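Local coordinates for protein extracellular ligand-binding receptor (Rhodopseudomonas palustris, PDB 3SG0) that probably binds aromatic acids for uptake, here benzoylformate, as a solute-binding protein of the leucine-binding protein family, at residues 25-30 and 60-65; 33-38 and 70-75; 89-94 and 335-340. All blocks are in the same frame, centred on the assembly; numbering follows the deposited sequence.

All three contacts lie in the same lobe of a periplasmic binding protein and meet on one mixed beta sheet, in which strand 28-34 runs between strands 61-69 and 92-94. Contact 1 pairs the starts of strands 28-34 and 61-69; contact 2, its centre about 25 Å away, joins the loops that leave their far ends, near the bound ligand. Contact 3, centred about 11 Å from contact 1, sets helix 334-344 against the start of strand 92-94. The segments of contacts 1 and 2 alternate along the chain, and contact 3 ties in a helix some 240 residues later, so distant sequence completes this lobe.

Contact 1: 25-30 and 60-65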
loop_
_atom_site.group_PDB
_atom_site.type_symbol
_atom_site.label_atom_id
_atom_site.label_comp_id
_atom_site.label_asym_id
_atom_site.label_seq_id
_atom_site.Cartn_x
_atom_site.Cartn_y
_atom_site.Cartn_z
ATOM N N GLN A 25 0.253 -33.947 11.185
ATOM C CA GLN A 25 1.123 -32.941 10.585
ATOM C C GLN A 25 0.428 -31.584 10.506
ATOM O O GLN A 25 -0.780 -31.506 10.276
ATOM C CB GLN A 25 1.575 -33.390 9.202
ATOM N N ALA A 26 1.197 -30.516 10.698
ATOM C CA ALA A 26 0.654 -29.163 10.632
ATOM C C ALA A 26 0.114 -28.852 9.240
ATOM O O ALA A 26 0.698 -29.257 8.235
ATOM C CB ALA A 26 1.717 -28.141 11.025
ATOM N N GLU A 27 -1.009 -28.141 9.195
ATOM C CA GLU A 27 -1.540 -27.610 7.948
ATOM C C GLU A 27 -0.717 -26.375 7.616
ATOM O O GLU A 27 0.186 -26.027 8.369
ATOM C CB GLU A 27 -3.015 -27.239 8.111
ATOM C CG GLU A 27 -3.280 -25.963 8.917
ATOM C CD GLU A 27 -3.419 -26.193 10.415
ATOM O OE1 GLU A 27 -4.126 -25.396 11.070
ATOM O OE2 GLU A 27 -2.823 -27.156 10.941
ATOM N N ILE A 28 -1.023 -25.710 6.506
ATOM C CA ILE A 28 -0.355 -24.455 6.178
ATOM C C ILE A 28 -0.918 -23.359 7.077
ATOM O O ILE A 28 -2.132 -23.267 7.267
ATOM C CB ILE A 28 -0.547 -24.100 4.702
ATOM C CG1 ILE A 28 0.118 -25.163 3.822
ATOM C CG2 ILE A 28 0.031 -22.729 4.412
ATOM C CD1 ILE A 28 -0.195 -25.034 2.346
ATOM N N LYS A 29 -0.038 -22.537 7.638
ATOM C CA LYS A 29 -0.461 -21.482 8.560
ATOM C C LYS A 29 0.058 -20.141 8.100
ATOM O O LYS A 29 1.242 -19.998 7.786
ATOM C CB LYS A 29 0.042 -21.775 9.967
ATOM C CG LYS A 29 -0.523 -23.040 10.580
ATOM C CD LYS A 29 0.039 -23.242 11.970
ATOM C CE LYS A 29 -0.621 -24.411 12.673
ATOM N NZ LYS A 29 -0.228 -24.459 14.111
ATOM N N ILE A 30 -0.835 -19.161 8.035
ATOM C CA ILE A 30 -0.498 -17.830 7.557
ATOM C C ILE A 30 -0.818 -16.849 8.675
ATOM O O ILE A 30 -1.956 -16.817 9.165
ATOM C CB ILE A 30 -1.346 -17.453 6.328
ATOM C CG1 ILE A 30 -1.232 -18.502 5.216
ATOM C CG2 ILE A 30 -0.991 -16.058 5.837
ATOM C CD1 ILE A 30 0.115 -18.596 4.572
ATOM N N GLY A 60 -3.845 -28.817 -2.077
ATOM C CA GLY A 60 -4.368 -29.990 -1.400
ATOM C C GLY A 60 -4.236 -29.950 0.112
ATOM O O GLY A 60 -4.632 -30.891 0.804
ATOM N N GLU A 61 -3.682 -28.857 0.631
ATOM C CA GLU A 61 -3.488 -28.708 2.066
ATOM C C GLU A 61 -4.434 -27.669 2.633
ATOM O O GLU A 61 -4.704 -26.647 1.994
ATOM C CB GLU A 61 -2.054 -28.269 2.368
ATOM C CG GLU A 61 -0.988 -29.277 1.994
ATOM C CD GLU A 61 -0.944 -30.451 2.945
ATOM O OE1 GLU A 61 -1.203 -30.252 4.152
ATOM O OE2 GLU A 61 -0.653 -31.574 2.485
ATOM N N LYS A 62 -4.920 -27.916 3.841
ATOM C CA LYS A 62 -5.705 -26.916 4.547
ATOM C C LYS A 62 -4.828 -25.718 4.886
ATOM O O LYS A 62 -3.637 -25.870 5.162
ATOM C CB LYS A 62 -6.310 -27.498 5.828
ATOM C CG LYS A 62 -7.221 -26.525 6.567
ATOM C CD LYS A 62 -7.883 -27.155 7.786
ATOM C CE LYS A 62 -6.906 -27.316 8.938
ATOM N NZ LYS A 62 -7.607 -27.686 10.200
ATOM N N VAL A 63 -5.427 -24.534 4.858
ATOM C CA VAL A 63 -4.736 -23.304 5.215
ATOM C C VAL A 63 -5.519 -22.638 6.336
ATOM O O VAL A 63 -6.739 -22.480 6.236
ATOM C CB VAL A 63 -4.663 -22.338 4.021
ATOM C CG1 VAL A 63 -3.900 -21.067 4.398
ATOM C CG2 VAL A 63 -4.010 -23.014 2.825
ATOM N N THR A 64 -4.824 -22.274 7.409
ATOM C CA THR A 64 -5.424 -21.577 8.534
ATOM C C THR A 64 -4.784 -20.195 8.648
ATOM O O THR A 64 -3.557 -20.069 8.582
ATOM C CB THR A 64 -5.170 -22.343 9.832
ATOM O OG1 THR A 64 -5.744 -23.655 9.730
ATOM C CG2 THR A 64 -5.783 -21.609 11.020
ATOM N N TYR A 65 -5.614 -19.170 8.832
ATOM C CA TYR A 65 -5.157 -17.792 8.956
ATOM C C TYR A 65 -5.275 -17.340 10.399
ATOM O O TYR A 65 -6.272 -17.626 11.070
ATOM C CB TYR A 65 -6.003 -16.882 8.067
ATOM C CG TYR A 65 -5.918 -17.273 6.613
ATOM C CD1 TYR A 65 -4.883 -16.805 5.816
ATOM C CD2 TYR A 65 -6.846 -18.135 6.038
ATOM C CE1 TYR A 65 -4.775 -17.168 4.494
ATOM C CE2 TYR A 65 -6.744 -18.506 4.705
ATOM C CZ TYR A 65 -5.705 -18.015 3.941
ATOM O OH TYR A 65 -5.580 -18.368 2.616
HETATM O O HOH W 1 -0.144 -31.179 6.453
#
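Glu-27 and Thr-64 meet where the parallel neighbours 28-34 and 61-69 begin, in the mixed sheet of one periplasmic-binding-protein lobe. With CG between its backbone N and carbonyl carbon (chi1 74°) and a bend at chi2, Glu-27 carries its carboxylate over the neighbouring strand. There Thr-64 OG1 donates to the anti lone pair of Glu-27 OE1 at 2.7 Å. Lys-62 crosses it obliquely, CE 3.9 Å from Glu-27 CG; its NZ, 4.3 Å from Glu-27 OE1, is beyond salt-bridge range. Replacing Glu-27 with alanine is likely to cost the Thr-64 hydroxyl this acceptor and Lys-62 its aliphatic neighbour. Ile-28 N bonds to Lys-62 O, Thr-64 N to Ile-28 O and Ile-30 N to Thr-64 O. Beta-branched residues suit these extended strands, and the face bearing Ile-28, Ile-30 and Val-63 is mostly apolar. The side chains of Ile-28 and Glu-61 cross at about a right angle, Ile-28 CD1 3.7 Å from Glu-61 CB, and Ile-30 lies alongside Tyr-65, its CB 3.6 Å from Tyr-65 CD1. Helix 306-328 packs here through Met-315 and Ile-322, while Tyr-65 OH bonds to Pro-55 O. One water donates to both Ala-26 O (2.8 Å) and Glu-61 OE1 (2.7 Å).

Contact 2: 33-38 and 70-75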
loop_
_atom_site.group_PDB
_atom_site.type_symbol
_atom_site.label_atom_id
_atom_site.label_comp_id
_atom_site.label_asym_id
_atom_site.label_seq_id
_atom_site.Cartn_x
_atom_site.Cartn_y
_atom_site.Cartn_z
ATOM N N THR A 33 -0.695 -9.454 10.517
ATOM C CA THR A 33 -0.868 -8.322 11.416
ATOM C C THR A 33 -1.246 -7.123 10.570
ATOM O O THR A 33 -0.625 -6.851 9.535
ATOM C CB THR A 33 0.386 -8.078 12.294
ATOM O OG1 THR A 33 0.121 -7.037 13.249
ATOM C CG2 THR A 33 1.624 -7.737 11.472
HETATM N N MSE A 34 -2.307 -6.430 10.982
HETATM C CA MSE A 34 -2.807 -5.295 10.215
HETATM C C MSE A 34 -3.275 -4.202 11.151
HETATM O O MSE A 34 -3.601 -4.459 12.318
HETATM C CB MSE A 34 -3.951 -5.708 9.292
HETATM C CG MSE A 34 -5.189 -6.213 10.020
HETATM SE SE MSE A 34 -5.247 -8.170 10.270
HETATM C CE MSE A 34 -5.660 -8.625 8.419
ATOM N N SER A 35 -3.305 -2.981 10.634
ATOM C CA SER A 35 -3.671 -1.820 11.437
ATOM C C SER A 35 -5.178 -1.592 11.378
ATOM O O SER A 35 -5.661 -0.685 10.719
ATOM C CB SER A 35 -2.904 -0.581 10.964
ATOM O OG SER A 35 -1.498 -0.817 10.942
ATOM N N ALA A 36 -5.920 -2.470 12.042
ATOM C CA ALA A 36 -7.379 -2.437 12.000
ATOM C C ALA A 36 -7.980 -1.347 12.882
ATOM O O ALA A 36 -9.157 -1.019 12.746
ATOM C CB ALA A 36 -7.955 -3.805 12.354
ATOM N N SER A 37 -7.179 -0.786 13.777
ATOM C CA SER A 37 -7.569 0.366 14.579
ATOM C C SER A 37 -6.388 1.333 14.591
ATOM O O SER A 37 -5.307 1.014 14.083
ATOM C CB SER A 37 -7.973 -0.047 15.996
ATOM O OG SER A 37 -6.943 -0.773 16.634
ATOM N N GLY A 38 -6.589 2.528 15.138
ATOM C CA GLY A 38 -5.588 3.578 15.060
ATOM C C GLY A 38 -5.717 4.345 13.757
ATOM O O GLY A 38 -6.654 4.130 12.994
ATOM N N ASP A 70 -2.713 -4.700 15.011
ATOM C CA ASP A 70 -1.559 -4.043 15.624
ATOM C C ASP A 70 -1.813 -2.589 16.008
ATOM O O ASP A 70 -0.906 -1.914 16.479
ATOM C CB ASP A 70 -0.296 -4.157 14.758
ATOM C CG ASP A 70 -0.492 -3.639 13.353
ATOM O OD1 ASP A 70 -1.036 -2.521 13.174
ATOM O OD2 ASP A 70 -0.072 -4.359 12.415
ATOM N N GLU A 71 -3.039 -2.108 15.811
ATOM C CA GLU A 71 -3.438 -0.796 16.326
ATOM C C GLU A 71 -2.643 0.340 15.691
ATOM O O GLU A 71 -2.590 1.437 16.240
ATOM C CB GLU A 71 -3.344 -0.752 17.859
ATOM C CG GLU A 71 -4.265 -1.765 18.488
ATOM C CD GLU A 71 -4.282 -1.744 20.001
ATOM O OE1 GLU A 71 -3.594 -0.901 20.622
ATOM O OE2 GLU A 71 -5.010 -2.594 20.562
ATOM N N SER A 72 -2.048 0.096 14.524
ATOM C CA SER A 72 -1.171 1.089 13.878
ATOM C C SER A 72 0.078 1.375 14.714
ATOM O O SER A 72 0.676 2.442 14.584
ATOM C CB SER A 72 -1.901 2.418 13.602
ATOM O OG SER A 72 -3.132 2.240 12.915
ATOM N N ASP A 73 0.483 0.419 15.548
ATOM C CA ASP A 73 1.586 0.632 16.473
ATOM C C ASP A 73 2.733 -0.327 16.184
ATOM O O ASP A 73 2.562 -1.546 16.210
ATOM C CB ASP A 73 1.111 0.464 17.915
ATOM C CG ASP A 73 2.217 0.685 18.913
ATOM O OD1 ASP A 73 2.613 1.855 19.097
ATOM O OD2 ASP A 73 2.694 -0.303 19.505
ATOM N N PRO A 74 3.926 0.224 15.889
ATOM C CA PRO A 74 5.048 -0.668 15.557
ATOM C C PRO A 74 5.392 -1.665 16.662
ATOM O O PRO A 74 5.739 -2.806 16.369
ATOM C CB PRO A 74 6.214 0.299 15.312
ATOM C CG PRO A 74 5.554 1.603 14.936
ATOM C CD PRO A 74 4.286 1.647 15.750
ATOM N N THR A 75 5.283 -1.259 17.921
ATOM C CA THR A 75 5.609 -2.161 19.021
ATOM C C THR A 75 4.636 -3.340 19.057
ATOM O O THR A 75 5.031 -4.497 19.228
ATOM C CB THR A 75 5.605 -1.415 20.367
ATOM O OG1 THR A 75 6.626 -0.408 20.349
ATOM C CG2 THR A 75 5.871 -2.368 21.513
#
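An Asx turn at Asp-70, within a type I' beta turn from Asp-70 to Asp-73, meets the loop that leaves strand 28-34, at the ligand-facing end of the sheet; the Ser-35 side chain is about 8 Å from the bound benzoylformate, near it but not touching. Asp-70 reaches across with both carboxylate oxygens. Its CG sits between its own N and carbonyl carbon (chi1 55°), which brings the group over the end of the neighbouring strand. Thr-33 OG1 donates to Asp-70 OD2 at 2.8 Å from the anti side, 20° out of the carboxylate plane. Ser-35 OG takes the syn lone pair of Asp-70 OD1, also at 2.8 Å, while Ser-72 N closes the Asx turn on the anti lone pair of that oxygen at 3.1 Å. An aspartate suits the position because its short chain can serve its own turn and the facing strand end and loop together. The backbone joins in where Asp-70 N bonds to Met-34 O, Met-34 being selenomethionine here.

Further out, Ser-72 OG donates to Ser-37 O at 2.8 Å, the donor tilted 18° from the carbonyl plane, and accepts from Gly-40 N. Gly-38 has a positive phi, and a CB there would run into Glu-71 O and Ser-72 OG, so glycine fits. Ser-96 adds a bond to Asp-70 OD2, and Asn-80 of helix 74-86 bonds to Thr-33 OG1. With several donors gathered on it, the buried carboxylate is probably stabilised as an anion and fixed in rotation, which ties the two loops together beside the binding cleft.

Contact 3: 89-94 and 335-340; sequences KVDVLI and EFRAAI
Asp-91 and Phe-336 meet side chain to side chain between the approach to strand 92-94 and helix 334-344, a buried junction between sheet and helix. Here a carboxylate meets an aromatic edge. Asp-91 OD1 lies 3.4 Å from Phe-336 CD2, near the ring plane, and Asp-91 CB also stands at that edge, with carboxylate and ring planes 82° apart. The hydrogens on a phenyl edge carry slight positive charge, so a carboxylate is a suitable neighbour. Phe-336 gets there with CG opposite its backbone N (chi1 -179°), which swings the ring off the helix toward the sheet; Ile-28, Ala-325 and Leu-326 also touch it.

Apolar packing continues one helical turn on, where Ile-340 CD1 meets Val-92 CG2 at 3.8 Å, the two side chains crossing at a slant. Branched aliphatic residues suit this place between helix and strand.

Arg-337 supplies mainly its methylene groups to the contact. CG rests 3.4 Å from Asp-91 O, a buried carbonyl oxygen with no partner in the model, and CD 3.5 Å from Val-90 O. A bend at chi3 lets NE bond to Lys-113 O while NH1 faces a water.

That water is the polar link: it accepts from Arg-337 NH1 at 2.9 Å, lying in the guanidinium plane at its edge, and sits within donating distance of Asp-91 OD1 (2.8 Å) and Lys-89 O. The carboxylate has direct partners as well: OD1 accepts from Gly-332 N, and OD2 from Lys-29 N on the adjacent strand.

Asp-91 thus joins strand 28-34 to the turn before helix 334-344. Those N-H donors, with Arg-337 beyond the water, are likely to favour its charged form.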
loop_
_atom_site.group_PDB
_atom_site.type_symbol
_atom_site.label_atom_id
_atom_site.label_comp_id
_atom_site.label_asym_id
_atom_site.label_seq_id
_atom_site.Cartn_x
_atom_site.Cartn_y
_atom_site.Cartn_z
ATOM N N LYS A 89 4.193 -20.696 14.701
ATOM C CA LYS A 89 5.145 -21.176 13.696
ATOM C C LYS A 89 4.586 -21.055 12.280
ATOM O O LYS A 89 4.654 -21.981 11.470
ATOM C CB LYS A 89 5.593 -22.602 14.018
ATOM C CG LYS A 89 6.331 -22.660 15.352
ATOM C CD LYS A 89 6.804 -24.051 15.726
ATOM C CE LYS A 89 7.526 -24.009 17.069
ATOM N NZ LYS A 89 7.922 -25.361 17.553
ATOM N N VAL A 90 4.036 -19.886 11.981
ATOM C CA VAL A 90 3.417 -19.678 10.685
ATOM C C VAL A 90 4.418 -19.842 9.547
ATOM O O VAL A 90 5.612 -19.546 9.683
ATOM C CB VAL A 90 2.719 -18.309 10.587
ATOM C CG1 VAL A 90 1.604 -18.213 11.612
ATOM C CG2 VAL A 90 3.707 -17.161 10.762
ATOM N N ASP A 91 3.919 -20.321 8.418
ATOM C CA ASP A 91 4.754 -20.506 7.244
ATOM C C ASP A 91 5.054 -19.210 6.515
ATOM O O ASP A 91 6.100 -19.088 5.869
ATOM C CB ASP A 91 4.088 -21.497 6.299
ATOM C CG ASP A 91 3.918 -22.849 6.934
ATOM O OD1 ASP A 91 4.948 -23.471 7.256
ATOM O OD2 ASP A 91 2.762 -23.286 7.144
ATOM N N VAL A 92 4.124 -18.260 6.604
ATOM C CA VAL A 92 4.260 -16.952 5.985
ATOM C C VAL A 92 3.674 -15.920 6.937
ATOM O O VAL A 92 2.646 -16.181 7.570
ATOM C CB VAL A 92 3.485 -16.872 4.649
ATOM C CG1 VAL A 92 3.613 -15.490 4.023
ATOM C CG2 VAL A 92 3.965 -17.947 3.679
ATOM N N LEU A 93 4.315 -14.758 7.032
ATOM C CA LEU A 93 3.789 -13.621 7.783
ATOM C C LEU A 93 3.382 -12.560 6.789
ATOM O O LEU A 93 4.074 -12.352 5.799
ATOM C CB LEU A 93 4.871 -13.065 8.698
ATOM C CG LEU A 93 4.508 -11.913 9.631
ATOM C CD1 LEU A 93 3.305 -12.239 10.523
ATOM C CD2 LEU A 93 5.713 -11.523 10.478
ATOM N N ILE A 94 2.262 -11.896 7.048
ATOM C CA ILE A 94 1.773 -10.821 6.201
ATOM C C ILE A 94 1.518 -9.595 7.069
ATOM O O ILE A 94 0.897 -9.704 8.132
ATOM C CB ILE A 94 0.483 -11.242 5.466
ATOM C CG1 ILE A 94 0.733 -12.523 4.648
ATOM C CG2 ILE A 94 -0.040 -10.098 4.617
ATOM C CD1 ILE A 94 -0.462 -12.990 3.834
ATOM N N GLU A 335 12.343 -25.548 5.871
ATOM C CA GLU A 335 12.556 -25.862 4.462
ATOM C C GLU A 335 11.365 -25.448 3.591
ATOM O O GLU A 335 11.538 -24.992 2.467
ATOM C CB GLU A 335 12.871 -27.353 4.285
ATOM C CG GLU A 335 14.213 -27.783 4.876
ATOM C CD GLU A 335 14.201 -27.973 6.391
ATOM O OE1 GLU A 335 13.118 -28.020 7.014
ATOM O OE2 GLU A 335 15.302 -28.090 6.970
ATOM N N PHE A 336 10.153 -25.609 4.112
ATOM C CA PHE A 336 8.952 -25.181 3.398
ATOM C C PHE A 336 8.913 -23.658 3.269
ATOM O O PHE A 336 8.639 -23.116 2.200
ATOM C CB PHE A 336 7.716 -25.705 4.129
ATOM C CG PHE A 336 6.405 -25.360 3.474
ATOM C CD1 PHE A 336 6.018 -25.970 2.291
ATOM C CD2 PHE A 336 5.537 -24.467 4.074
ATOM C CE1 PHE A 336 4.801 -25.665 1.706
ATOM C CE2 PHE A 336 4.316 -24.169 3.501
ATOM C CZ PHE A 336 3.947 -24.765 2.314
ATOM N N ARG A 337 9.206 -22.969 4.364
ATOM C CA ARG A 337 9.249 -21.511 4.337
ATOM C C ARG A 337 10.301 -21.005 3.351
ATOM O O ARG A 337 10.070 -20.040 2.632
ATOM C CB ARG A 337 9.520 -20.957 5.728
ATOM C CG ARG A 337 8.472 -21.370 6.745
ATOM C CD ARG A 337 8.518 -20.541 8.005
ATOM N NE ARG A 337 9.827 -20.515 8.642
ATOM C CZ ARG A 337 10.226 -21.358 9.587
ATOM N NH1 ARG A 337 9.434 -22.347 9.997
ATOM N NH2 ARG A 337 11.441 -21.224 10.108
ATOM N N ALA A 338 11.460 -21.654 3.332
ATOM C CA ALA A 338 12.535 -21.254 2.431
ATOM C C ALA A 338 12.128 -21.494 0.983
ATOM O O ALA A 338 12.475 -20.720 0.097
ATOM C CB ALA A 338 13.830 -21.995 2.763
ATOM N N ALA A 339 11.401 -22.584 0.734
ATOM C CA ALA A 339 10.939 -22.879 -0.614
ATOM C C ALA A 339 9.934 -21.827 -1.076
ATOM O O ALA A 339 9.957 -21.403 -2.224
ATOM C CB ALA A 339 10.340 -24.278 -0.690
ATOM N N ILE A 340 9.043 -21.399 -0.187
ATOM C CA ILE A 340 8.144 -20.304 -0.545
ATOM C C ILE A 340 8.936 -19.047 -0.906
ATOM O O ILE A 340 8.661 -18.399 -1.915
ATOM C CB ILE A 340 7.132 -20.000 0.569
ATOM C CG1 ILE A 340 6.185 -21.191 0.752
ATOM C CG2 ILE A 340 6.341 -18.737 0.236
ATOM C CD1 ILE A 340 5.227 -21.035 1.902
HETATM O O HOH W 2 6.584 -22.887 9.486
#